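Side-chain contacts in salicylaldehyde dehydrogenase NahF (Pseudomonas putida, PDB 4JZ6), which probably catalyses the NAD+-dependent oxidation of salicylaldehyde to salicylate, a step of naphthalene degradation: residues A[283-288]-A[427-432]; A[142-147]-A[494-499]. All coordinates share one frame; numbering follows the deposited sequence.

Interaction 1: residues A[283-288]-A[427-432]. With SO4 (sulfate ion), chain E.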
ATOM      1  N   ASN A 283     -21.428  30.762  15.304  1.00 40.32           N
ATOM      2  CA  ASN A 283     -22.285  29.853  16.054  1.00 43.76           C
ATOM      3  C   ASN A 283     -22.040  28.404  15.637  1.00 36.96           C
ATOM      4  O   ASN A 283     -21.715  27.553  16.466  1.00 30.74           O
ATOM      5  CB  ASN A 283     -23.756  30.215  15.849  1.00 53.92           C
ATOM      6  CG  ASN A 283     -24.696  29.228  16.516  1.00 61.40           C
ATOM      7  OD1 ASN A 283     -25.296  28.374  15.855  1.00 70.75           O
ATOM      8  ND2 ASN A 283     -24.825  29.335  17.834  1.00 54.20           N
ATOM      9  N   ALA A 284     -22.172  28.146  14.340  1.00 35.73           N
ATOM     10  CA  ALA A 284     -22.017  26.806  13.796  1.00 26.79           C
ATOM     11  C   ALA A 284     -20.614  26.245  14.019  1.00 31.22           C
ATOM     12  O   ALA A 284     -20.448  25.048  14.273  1.00 26.83           O
ATOM     13  CB  ALA A 284     -22.364  26.798  12.318  1.00 37.59           C
ATOM     14  N   ALA A 285     -19.607  27.106  13.916  1.00 26.46           N
ATOM     15  CA  ALA A 285     -18.223  26.665  14.052  1.00 26.05           C
ATOM     16  C   ALA A 285     -17.902  26.313  15.498  1.00 27.52           C
ATOM     17  O   ALA A 285     -17.221  25.320  15.763  1.00 25.66           O
ATOM     18  CB  ALA A 285     -17.265  27.717  13.531  1.00 26.39           C
ATOM     19  N   VAL A 286     -18.396  27.125  16.429  1.00 26.88           N
ATOM     20  CA  VAL A 286     -18.208  26.843  17.848  1.00 34.94           C
ATOM     21  C   VAL A 286     -18.796  25.479  18.204  1.00 34.98           C
ATOM     22  O   VAL A 286     -18.152  24.678  18.882  1.00 26.42           O
ATOM     23  CB  VAL A 286     -18.805  27.948  18.747  1.00 33.30           C
ATOM     24  CG1 VAL A 286     -18.867  27.491  20.196  1.00 28.33           C
ATOM     25  CG2 VAL A 286     -17.980  29.222  18.632  1.00 29.35           C
ATOM     26  N   LYS A 287     -20.003  25.208  17.716  1.00 26.56           N
ATOM     27  CA  LYS A 287     -20.649  23.919  17.955  1.00 28.69           C
ATOM     28  C   LYS A 287     -19.817  22.753  17.429  1.00 25.34           C
ATOM     29  O   LYS A 287     -19.636  21.745  18.111  1.00 25.12           O
ATOM     30  CB  LYS A 287     -22.061  23.891  17.358  1.00 26.27           C
ATOM     31  CG  LYS A 287     -23.013  24.893  17.994  1.00 27.17           C
ATOM     32  CD  LYS A 287     -24.473  24.534  17.775  1.00 43.19           C
ATOM     33  CE  LYS A 287     -24.948  24.856  16.369  1.00 44.46           C
ATOM     34  NZ  LYS A 287     -26.391  24.505  16.192  1.00 49.04           N
ATOM     35  N   ALA A 288     -19.300  22.893  16.217  1.00 24.94           N
ATOM     36  CA  ALA A 288     -18.460  21.846  15.653  1.00 26.49           C
ATOM     37  C   ALA A 288     -17.179  21.727  16.460  1.00 24.26           C
ATOM     38  O   ALA A 288     -16.677  20.628  16.690  1.00 23.86           O
ATOM     39  CB  ALA A 288     -18.146  22.139  14.205  1.00 23.92           C
ATOM     40  N   GLY A 427     -11.885  20.211   9.194  1.00 21.93           N
ATOM     41  CA  GLY A 427     -13.126  20.915   8.926  1.00 25.46           C
ATOM     42  C   GLY A 427     -12.835  22.332   8.490  1.00 25.39           C
ATOM     43  O   GLY A 427     -11.881  22.942   8.976  1.00 31.45           O
ATOM     44  N   VAL A 428     -13.640  22.856   7.571  1.00 22.89           N
ATOM     45  CA  VAL A 428     -13.449  24.220   7.084  1.00 23.72           C
ATOM     46  C   VAL A 428     -14.740  25.023   7.167  1.00 23.98           C
ATOM     47  O   VAL A 428     -15.683  24.761   6.424  1.00 27.40           O
ATOM     48  CB  VAL A 428     -12.965  24.240   5.619  1.00 25.40           C
ATOM     49  CG1 VAL A 428     -12.721  25.663   5.174  1.00 24.26           C
ATOM     50  CG2 VAL A 428     -11.713  23.391   5.449  1.00 23.10           C
ATOM     51  N   PHE A 429     -14.782  26.009   8.059  1.00 30.39           N
ATOM     52  CA  PHE A 429     -15.980  26.832   8.211  1.00 25.10           C
ATOM     53  C   PHE A 429     -15.892  28.189   7.518  1.00 25.85           C
ATOM     54  O   PHE A 429     -15.019  29.003   7.817  1.00 26.30           O
ATOM     55  CB  PHE A 429     -16.332  27.021   9.685  1.00 25.35           C
ATOM     56  CG  PHE A 429     -17.218  25.944  10.235  1.00 24.91           C
ATOM     57  CD1 PHE A 429     -18.578  26.158  10.384  1.00 25.22           C
ATOM     58  CD2 PHE A 429     -16.693  24.713  10.599  1.00 24.27           C
ATOM     59  CE1 PHE A 429     -19.395  25.170  10.892  1.00 24.89           C
ATOM     60  CE2 PHE A 429     -17.506  23.720  11.101  1.00 23.93           C
ATOM     61  CZ  PHE A 429     -18.859  23.948  11.248  1.00 24.25           C
ATOM     62  N   GLY A 430     -16.818  28.427   6.599  1.00 26.05           N
ATOM     63  CA  GLY A 430     -16.905  29.699   5.909  1.00 26.85           C
ATOM     64  C   GLY A 430     -18.257  29.834   5.242  1.00 27.13           C
ATOM     65  O   GLY A 430     -18.767  28.873   4.670  1.00 26.80           O
ATOM     66  N   ARG A 431     -18.849  31.020   5.320  1.00 28.00           N
ATOM     67  CA  ARG A 431     -20.136  31.257   4.674  1.00 30.32           C
ATOM     68  C   ARG A 431     -20.060  31.230   3.140  1.00 28.53           C
ATOM     69  O   ARG A 431     -21.020  30.823   2.486  1.00 28.54           O
ATOM     70  CB  ARG A 431     -20.770  32.553   5.179  1.00 29.45           C
ATOM     71  CG  ARG A 431     -21.392  32.422   6.555  1.00 46.12           C
ATOM     72  CD  ARG A 431     -22.149  33.673   6.958  1.00 44.61           C
ATOM     73  NE  ARG A 431     -23.107  33.384   8.022  1.00 51.24           N
ATOM     74  CZ  ARG A 431     -22.904  33.647   9.309  1.00 51.74           C
ATOM     75  NH1 ARG A 431     -21.771  34.221   9.706  1.00 45.79           N
ATOM     76  NH2 ARG A 431     -23.840  33.338  10.199  1.00 52.45           N
ATOM     77  N   ASP A 432     -18.932  31.673   2.576  1.00 44.85           N
ATOM     78  CA  ASP A 432     -18.646  31.506   1.146  1.00 28.71           C
ATOM     79  C   ASP A 432     -18.102  30.103   0.953  1.00 27.72           C
ATOM     80  O   ASP A 432     -16.954  29.816   1.298  1.00 27.28           O
ATOM     81  CB  ASP A 432     -17.631  32.556   0.672  1.00 33.83           C
ATOM     82  CG  ASP A 432     -17.244  32.420  -0.805  1.00 34.79           C
ATOM     83  OD1 ASP A 432     -17.546  31.399  -1.464  1.00 28.94           O
ATOM     84  OD2 ASP A 432     -16.597  33.367  -1.302  1.00 33.61           O
TER
HETATM   85  S   SO4 E 504     -22.418  34.439  13.545  0.75 41.09           S
HETATM   86  O1  SO4 E 504     -21.961  35.719  14.083  0.75 43.09           O
HETATM   87  O2  SO4 E 504     -23.512  34.682  12.607  0.75 38.29           O
HETATM   88  O3  SO4 E 504     -21.304  33.808  12.844  0.75 39.77           O
HETATM   89  O4  SO4 E 504     -22.885  33.562  14.621  0.75 31.23           O
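In the catalytic domain of this aldehyde dehydrogenase fold, which carries the seven-stranded mixed sheet, helix 282-294 packs on strand 425-429 through three alanines and the ring of Phe429. CA of Ala285 sits over the centre of one ring face, 3.7 Å from the Phe429 centroid and 14° off the ring normal, a CH-pi contact. Ala288 CB approaches Phe429 CZ obliquely at 3.5 Å, and Ala284 CB meets Phe429 CE1 at 3.7 Å. Alanine, with nothing beyond CB, lets the ring come against the helix backbone, Phe429 CE1 lying 3.5 Å from Ala284 C. The helix belongs to a beta-alpha-beta crossover, connecting strand 273-276 to its parallel neighbour 306-310; strand 425-429 pairs with strand 273-276 on its other side. Ala284 also packs on Phe494 and Ala288 on Tyr498, both of the second subunit. Beyond the strand, a sulfate ion, probably from the crystallisation liquor, links the segments. The extended chain of Arg431 brings its guanidinium edge-on to the sulfate: NH2 bonds O2 at 2.8 Å and NH1 bonds O3 at 3.2 Å. From the helix's first turn, Asn283 N gives a bond of 3.2 Å to sulfate O4; Ile282 N and Arg320 NH1 also bind this anion.

Interaction 2: residues A[142-147]-A[494-499]; sequences TDKAET and FEQQYP
Lys144 and Gln496 join the loop before strand 148-154 to the C-terminal tail after strand 485-491; the side chains cross at about a right angle, their polar ends meeting. The contact lies in the arm formed by strands 139-140, 148-154 and 485-491, the oligomerisation part of the aldehyde dehydrogenase fold. Lys144 NZ gives a weak hydrogen bond of 3.2 Å to Gln496 OE1. Lys144 CE is equally near that oxygen, which therefore meets the carbon-nitrogen bond side-on (CE-NZ...OE1 about 77°), a poor direction for an N-H bond. The lysine swings CG away from its own backbone N (chi1 -156°). Gln496 holds CG between its backbone N and carbonyl carbon (chi1 50°), then runs extended to CD, which carries the amide across to the lysine. Thr142 OG1 accepts from Lys144 N at 3.1 Å, an ST turn, and bonds Glu458 of the second subunit. Lysine's long chain carries its ammonium from the loop to the carboxylate of Glu492, while glutamine's amide both accepts and donates: its NE2 bonds Pro493 O and Glu492 OE1. Since Glu492, outside both segments, pairs with the ammonium and probably neutralises it, the weak amide bond is likely auxiliary.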
ATOM      1  N   THR A 142      -8.876  -6.270 -25.214  1.00 23.41           N
ATOM      2  CA  THR A 142      -7.524  -6.691 -25.571  1.00 23.75           C
ATOM      3  C   THR A 142      -7.374  -6.747 -27.093  1.00 24.68           C
ATOM      4  O   THR A 142      -8.335  -7.046 -27.810  1.00 25.00           O
ATOM      5  CB  THR A 142      -7.170  -8.073 -24.958  1.00 27.46           C
ATOM      6  OG1 THR A 142      -5.912  -8.533 -25.474  1.00 24.03           O
ATOM      7  CG2 THR A 142      -8.248  -9.108 -25.282  1.00 23.43           C
ATOM      8  N   ASP A 143      -6.178  -6.449 -27.592  1.00 25.20           N
ATOM      9  CA  ASP A 143      -5.942  -6.513 -29.030  1.00 29.32           C
ATOM     10  C   ASP A 143      -5.875  -7.967 -29.489  1.00 31.50           C
ATOM     11  O   ASP A 143      -6.173  -8.284 -30.641  1.00 30.11           O
ATOM     12  CB  ASP A 143      -4.653  -5.780 -29.414  1.00 32.08           C
ATOM     13  CG  ASP A 143      -4.740  -4.280 -29.201  1.00 26.76           C
ATOM     14  OD1 ASP A 143      -5.774  -3.670 -29.552  1.00 26.88           O
ATOM     15  OD2 ASP A 143      -3.764  -3.710 -28.677  1.00 29.59           O
ATOM     16  N   LYS A 144      -5.485  -8.845 -28.570  1.00 25.84           N
ATOM     17  CA  LYS A 144      -5.321 -10.262 -28.857  1.00 26.04           C
ATOM     18  C   LYS A 144      -6.649 -10.894 -29.256  1.00 27.68           C
ATOM     19  O   LYS A 144      -7.676 -10.664 -28.613  1.00 28.18           O
ATOM     20  CB  LYS A 144      -4.749 -10.955 -27.625  1.00 30.41           C
ATOM     21  CG  LYS A 144      -4.004 -12.248 -27.887  1.00 37.44           C
ATOM     22  CD  LYS A 144      -2.838 -12.364 -26.912  1.00 41.96           C
ATOM     23  CE  LYS A 144      -2.504 -13.808 -26.595  1.00 44.05           C
ATOM     24  NZ  LYS A 144      -1.520 -13.887 -25.481  1.00 43.02           N
ATOM     25  N   ALA A 145      -6.631 -11.689 -30.320  1.00 26.78           N
ATOM     26  CA  ALA A 145      -7.859 -12.305 -30.811  1.00 29.72           C
ATOM     27  C   ALA A 145      -8.239 -13.535 -29.994  1.00 31.46           C
ATOM     28  O   ALA A 145      -7.368 -14.204 -29.430  1.00 30.94           O
ATOM     29  CB  ALA A 145      -7.726 -12.665 -32.280  1.00 28.02           C
ATOM     30  N   GLU A 146      -9.540 -13.820 -29.942  1.00 30.15           N
ATOM     31  CA  GLU A 146     -10.074 -15.007 -29.276  1.00 25.95           C
ATOM     32  C   GLU A 146      -9.578 -15.128 -27.840  1.00 27.22           C
ATOM     33  O   GLU A 146      -9.300 -16.228 -27.362  1.00 24.99           O
ATOM     34  CB  GLU A 146      -9.721 -16.268 -30.065  1.00 26.61           C
ATOM     35  CG  GLU A 146     -10.256 -16.264 -31.478  1.00 27.52           C
ATOM     36  CD  GLU A 146      -9.926 -17.531 -32.231  1.00 35.71           C
ATOM     37  OE1 GLU A 146      -9.458 -18.496 -31.590  1.00 38.24           O
ATOM     38  OE2 GLU A 146     -10.134 -17.569 -33.466  1.00 36.17           O
ATOM     39  N   THR A 147      -9.471 -13.991 -27.159  1.00 24.61           N
ATOM     40  CA  THR A 147      -8.913 -13.961 -25.815  1.00 24.05           C
ATOM     41  C   THR A 147      -9.793 -13.177 -24.855  1.00 24.31           C
ATOM     42  O   THR A 147     -10.247 -12.080 -25.168  1.00 32.27           O
ATOM     43  CB  THR A 147      -7.517 -13.311 -25.813  1.00 26.24           C
ATOM     44  OG1 THR A 147      -6.660 -14.000 -26.733  1.00 29.92           O
ATOM     45  CG2 THR A 147      -6.902 -13.353 -24.430  1.00 23.36           C
ATOM     46  N   PHE A 494      -5.655 -21.930 -28.282  1.00 27.14           N
ATOM     47  CA  PHE A 494      -4.555 -22.877 -28.299  1.00 31.28           C
ATOM     48  C   PHE A 494      -3.503 -22.428 -29.311  1.00 29.03           C
ATOM     49  O   PHE A 494      -2.316 -22.352 -28.995  1.00 28.46           O
ATOM     50  CB  PHE A 494      -5.053 -24.290 -28.611  1.00 28.10           C
ATOM     51  CG  PHE A 494      -6.113 -24.781 -27.661  1.00 32.12           C
ATOM     52  CD1 PHE A 494      -5.860 -24.870 -26.304  1.00 26.93           C
ATOM     53  CD2 PHE A 494      -7.360 -25.158 -28.127  1.00 34.64           C
ATOM     54  CE1 PHE A 494      -6.828 -25.318 -25.434  1.00 26.50           C
ATOM     55  CE2 PHE A 494      -8.329 -25.611 -27.258  1.00 27.28           C
ATOM     56  CZ  PHE A 494      -8.062 -25.691 -25.912  1.00 26.73           C
ATOM     57  N   GLU A 495      -3.952 -22.099 -30.517  1.00 29.45           N
ATOM     58  CA  GLU A 495      -3.053 -21.664 -31.577  1.00 33.40           C
ATOM     59  C   GLU A 495      -2.802 -20.160 -31.538  1.00 29.35           C
ATOM     60  O   GLU A 495      -3.717 -19.365 -31.742  1.00 48.22           O
ATOM     61  CB  GLU A 495      -3.614 -22.068 -32.944  1.00 41.67           C
ATOM     62  CG  GLU A 495      -2.647 -22.866 -33.805  1.00 58.84           C
ATOM     63  CD  GLU A 495      -1.481 -22.029 -34.315  1.00 75.62           C
ATOM     64  OE1 GLU A 495      -1.728 -20.986 -34.959  1.00 81.09           O
ATOM     65  OE2 GLU A 495      -0.317 -22.415 -34.069  1.00 79.94           O
ATOM     66  N   GLN A 496      -1.558 -19.777 -31.261  1.00 29.47           N
ATOM     67  CA  GLN A 496      -1.129 -18.385 -31.391  1.00 38.25           C
ATOM     68  C   GLN A 496       0.337 -18.286 -31.850  1.00 40.64           C
ATOM     69  O   GLN A 496       1.095 -19.250 -31.750  1.00 41.22           O
ATOM     70  CB  GLN A 496      -1.378 -17.594 -30.099  1.00 28.41           C
ATOM     71  CG  GLN A 496      -0.860 -18.249 -28.833  1.00 33.49           C
ATOM     72  CD  GLN A 496      -1.290 -17.507 -27.567  1.00 32.20           C
ATOM     73  OE1 GLN A 496      -0.787 -16.423 -27.261  1.00 26.77           O
ATOM     74  NE2 GLN A 496      -2.223 -18.095 -26.830  1.00 26.35           N
ATOM     75  N   GLN A 497       0.721 -17.120 -32.366  1.00 43.42           N
ATOM     76  CA  GLN A 497       2.046 -16.930 -32.953  1.00 37.55           C
ATOM     77  C   GLN A 497       3.059 -16.322 -31.986  1.00 31.85           C
ATOM     78  O   GLN A 497       2.720 -15.475 -31.157  1.00 30.38           O
ATOM     79  CB  GLN A 497       1.950 -16.052 -34.200  1.00 45.81           C
ATOM     80  CG  GLN A 497       1.100 -16.634 -35.313  1.00 60.87           C
ATOM     81  CD  GLN A 497       1.737 -17.845 -35.970  1.00 73.51           C
ATOM     82  OE1 GLN A 497       1.712 -18.955 -35.425  1.00 74.20           O
ATOM     83  NE2 GLN A 497       2.311 -17.639 -37.151  1.00 80.01           N
ATOM     84  N   TYR A 498       4.308 -16.763 -32.108  1.00 31.90           N
ATOM     85  CA  TYR A 498       5.402 -16.215 -31.316  1.00 31.87           C
ATOM     86  C   TYR A 498       6.567 -15.814 -32.224  1.00 33.06           C
ATOM     87  O   TYR A 498       6.814 -16.462 -33.241  1.00 35.91           O
ATOM     88  CB  TYR A 498       5.867 -17.233 -30.273  1.00 31.60           C
ATOM     89  CG  TYR A 498       4.815 -17.587 -29.251  1.00 35.83           C
ATOM     90  CD1 TYR A 498       4.702 -16.870 -28.064  1.00 29.63           C
ATOM     91  CD2 TYR A 498       3.931 -18.642 -29.471  1.00 32.41           C
ATOM     92  CE1 TYR A 498       3.743 -17.193 -27.128  1.00 28.69           C
ATOM     93  CE2 TYR A 498       2.968 -18.967 -28.542  1.00 29.42           C
ATOM     94  CZ  TYR A 498       2.879 -18.240 -27.374  1.00 35.41           C
ATOM     95  OH  TYR A 498       1.922 -18.567 -26.444  1.00 33.90           O
ATOM     96  N   PRO A 499       7.286 -14.745 -31.855  1.00 33.12           N
ATOM     97  CA  PRO A 499       8.411 -14.210 -32.633  1.00 34.28           C
ATOM     98  C   PRO A 499       9.495 -15.236 -32.926  1.00 35.25           C
ATOM     99  O   PRO A 499      10.049 -15.244 -34.025  1.00 36.38           O
ATOM    100  CB  PRO A 499       8.976 -13.107 -31.731  1.00 33.95           C
ATOM    101  CG  PRO A 499       8.400 -13.371 -30.377  1.00 32.72           C
ATOM    102  CD  PRO A 499       7.063 -13.973 -30.625  1.00 32.12           C
TER

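Overall arrangement
Interactions 1 and 2 are far apart in the folded subunit: their centres are 60 Å apart and their nearest atoms about 43 Å. In sequence, both segments of interaction 1 fall between those of interaction 2. One is buried, its centre about 25 Å from the centre of the chain; the other is at the surface, about 48 Å out. Dimer assembly relates them: Lys287 of segment 283-288 forms a salt bridge with Glu495 of the second subunit, so the 494-499 segment that makes interaction 2 in one subunit packs on the helix of interaction 1 in the other. Both contacts lie away from the salicylaldehyde pocket that includes Cys301 and from Glu267, the predicted active-site residue.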